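Local coordinates for galactose-binding-like protein (Bacteroides thetaiotaomicron, PDB 7M1B) that is a SusE-like protein with a galactose-binding-like domain, probably involved in binding sugars and possibly in breaking them down, at residues V256-D261 / I355-L360. Residues are numbered along the deposited sequence; the frame is centred on the assembly and turned at random.
Sequences VWFTFD and IRFKIL
Val256, Phe258 and Phe260 pair with Ile359, Phe357 and Ile355 through two backbone hydrogen bonds each, joining antiparallel strands whose axes approach to 4.6 Å at 163°. Between these pairs lie the non-hydrogen-bonded pairs Trp257–Lys358 and Thr259–Arg356. On the apolar face, the Phe258 and Phe260 side chains lean across to the neighbouring strand, CG of both set between backbone N and carbonyl carbon. Phe357 CB sits over one face of the Phe258 ring, 4.0 Å from its centroid, and Ile355 CB similarly covers Phe260. The Phe258 and Phe357 rings are nearly parallel (12°) but slid apart, so they barely overlap. Leu374 and Phe376 of strand 370-380 pack against this face.

The opposite face mixes polar and aromatic groups. Arg356 NE gives Thr259 OG1 a nearly straight bond of 2.9 Å within the guanidinium plane, while Trp257 CD1 lies 3.5 Å from Arg356 CZ, over a guanidinium face, its ring tilted well away from parallel. Asp218 joins Thr259 OG1 (hydrogen bond, OD2) to Arg356 NH2 (salt bridge, OD1); Asn217 OD1 accepts a hydrogen bond from Trp257 NE1. The pair belongs to an antiparallel sheet, apolar inside and loop-covered outside, consistent with the beta-sandwich of galactose-binding-like domains.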
loop_
_atom_site.group_PDB
_atom_site.type_symbol
_atom_site.label_atom_id
_atom_site.label_comp_id
_atom_site.label_asym_id
_atom_site.label_seq_id
_atom_site.Cartn_x
_atom_site.Cartn_y
_atom_site.Cartn_z
ATOM N N VAL A 256 8.947 -3.494 14.642
ATOM C CA VAL A 256 8.185 -4.687 14.999
ATOM C C VAL A 256 7.093 -4.878 13.958
ATOM O O VAL A 256 6.847 -3.968 13.190
ATOM C CB VAL A 256 7.557 -4.532 16.391
ATOM C CG1 VAL A 256 8.642 -4.369 17.487
ATOM C CG2 VAL A 256 6.530 -3.385 16.463
ATOM N N TRP A 257 6.364 -6.011 13.977
ATOM C CA TRP A 257 5.404 -6.203 12.886
ATOM C C TRP A 257 4.269 -7.134 13.384
ATOM O O TRP A 257 4.469 -8.026 14.242
ATOM C CB TRP A 257 6.101 -6.797 11.624
ATOM C CG TRP A 257 6.998 -7.969 11.923
ATOM C CD1 TRP A 257 6.668 -9.293 12.017
ATOM C CD2 TRP A 257 8.414 -7.889 12.106
ATOM N NE1 TRP A 257 7.772 -10.066 12.325
ATOM C CE2 TRP A 257 8.875 -9.218 12.337
ATOM C CE3 TRP A 257 9.331 -6.809 12.116
ATOM C CZ2 TRP A 257 10.228 -9.503 12.602
ATOM C CZ3 TRP A 257 10.673 -7.108 12.365
ATOM C CH2 TRP A 257 11.119 -8.438 12.575
ATOM N N PHE A 258 3.132 -7.034 12.703
ATOM C CA PHE A 258 2.056 -7.997 12.840
ATOM C C PHE A 258 1.578 -8.402 11.445
ATOM O O PHE A 258 1.902 -7.746 10.457
ATOM C CB PHE A 258 0.882 -7.536 13.723
ATOM C CG PHE A 258 0.190 -6.271 13.246
ATOM C CD1 PHE A 258 -0.564 -6.261 12.104
ATOM C CD2 PHE A 258 0.311 -5.073 13.934
ATOM C CE1 PHE A 258 -1.199 -5.101 11.666
ATOM C CE2 PHE A 258 -0.332 -3.919 13.522
ATOM C CZ PHE A 258 -1.071 -3.917 12.363
ATOM N N THR A 259 0.876 -9.550 11.404
ATOM C CA THR A 259 0.539 -10.247 10.167
ATOM C C THR A 259 -0.930 -10.603 10.154
ATOM O O THR A 259 -1.457 -11.144 11.143
ATOM C CB THR A 259 1.330 -11.572 9.960
ATOM O OG1 THR A 259 2.713 -11.308 10.248
ATOM C CG2 THR A 259 1.143 -12.140 8.578
ATOM N N PHE A 260 -1.595 -10.321 9.005
ATOM C CA PHE A 260 -2.970 -10.810 8.921
ATOM C C PHE A 260 -3.240 -11.349 7.504
ATOM O O PHE A 260 -2.413 -11.186 6.596
ATOM C CB PHE A 260 -4.007 -9.717 9.251
ATOM C CG PHE A 260 -3.937 -8.430 8.484
ATOM C CD1 PHE A 260 -4.649 -8.330 7.300
ATOM C CD2 PHE A 260 -3.142 -7.366 8.909
ATOM C CE1 PHE A 260 -4.667 -7.097 6.627
ATOM C CE2 PHE A 260 -3.138 -6.160 8.214
ATOM C CZ PHE A 260 -3.909 -6.016 7.067
ATOM N N ASP A 261 -4.330 -12.082 7.377
ATOM C CA ASP A 261 -4.735 -12.693 6.104
ATOM C C ASP A 261 -5.936 -11.879 5.620
ATOM O O ASP A 261 -7.009 -11.885 6.273
ATOM C CB ASP A 261 -5.040 -14.183 6.374
ATOM C CG ASP A 261 -5.490 -14.992 5.177
ATOM O OD1 ASP A 261 -5.517 -14.401 4.097
ATOM O OD2 ASP A 261 -5.923 -16.183 5.374
ATOM N N ILE A 355 -0.702 -9.941 4.638
ATOM C CA ILE A 355 -0.242 -8.564 4.816
ATOM C C ILE A 355 0.532 -8.451 6.123
ATOM O O ILE A 355 0.071 -8.922 7.140
ATOM C CB ILE A 355 -1.424 -7.542 4.778
ATOM C CG1 ILE A 355 -2.274 -7.604 3.494
ATOM C CG2 ILE A 355 -0.971 -6.136 5.060
ATOM C CD1 ILE A 355 -1.454 -7.213 2.281
ATOM N N ARG A 356 1.628 -7.680 6.099
ATOM C CA ARG A 356 2.297 -7.291 7.335
ATOM C C ARG A 356 2.383 -5.774 7.429
ATOM O O ARG A 356 2.649 -5.076 6.416
ATOM C CB ARG A 356 3.712 -7.854 7.380
ATOM C CG ARG A 356 3.782 -9.264 7.946
ATOM C CD ARG A 356 5.161 -9.855 7.878
ATOM N NE ARG A 356 5.205 -10.880 8.922
ATOM C CZ ARG A 356 6.311 -11.513 9.288
ATOM N NH1 ARG A 356 7.448 -11.380 8.541
ATOM N NH2 ARG A 356 6.355 -12.352 10.286
ATOM N N PHE A 357 2.203 -5.266 8.659
ATOM C CA PHE A 357 2.572 -3.899 8.993
ATOM C C PHE A 357 3.857 -3.956 9.799
ATOM O O PHE A 357 3.931 -4.583 10.830
ATOM C CB PHE A 357 1.460 -3.246 9.831
ATOM C CG PHE A 357 0.359 -2.640 9.002
ATOM C CD1 PHE A 357 -0.284 -3.410 8.050
ATOM C CD2 PHE A 357 -0.150 -1.387 9.289
ATOM C CE1 PHE A 357 -1.296 -2.852 7.255
ATOM C CE2 PHE A 357 -1.134 -0.796 8.488
ATOM C CZ PHE A 357 -1.731 -1.564 7.505
ATOM N N LYS A 358 4.939 -3.398 9.178
ATOM C CA LYS A 358 6.215 -3.285 9.851
ATOM C C LYS A 358 6.279 -1.888 10.444
ATOM O O LYS A 358 6.406 -0.882 9.713
ATOM C CB LYS A 358 7.346 -3.504 8.831
ATOM C CG LYS A 358 8.742 -3.504 9.464
ATOM C CD LYS A 358 9.850 -3.707 8.358
ATOM C CE LYS A 358 11.272 -4.209 8.957
ATOM N NZ LYS A 358 12.264 -4.576 7.831
ATOM N N ILE A 359 6.151 -1.827 11.773
ATOM C CA ILE A 359 6.016 -0.538 12.440
ATOM C C ILE A 359 7.434 -0.034 12.725
ATOM O O ILE A 359 8.181 -0.713 13.449
ATOM C CB ILE A 359 5.181 -0.657 13.734
ATOM C CG1 ILE A 359 3.817 -1.343 13.524
ATOM C CG2 ILE A 359 5.044 0.738 14.386
ATOM C CD1 ILE A 359 2.982 -0.639 12.496
ATOM N N LEU A 360 7.749 1.172 12.247
ATOM C CA LEU A 360 9.069 1.770 12.459
ATOM C C LEU A 360 9.054 2.684 13.694
ATOM O O LEU A 360 10.037 2.769 14.454
ATOM C CB LEU A 360 9.439 2.561 11.197
ATOM C CG LEU A 360 9.371 1.828 9.841
ATOM C CD1 LEU A 360 9.848 2.741 8.720
ATOM C CD2 LEU A 360 10.200 0.574 9.846
#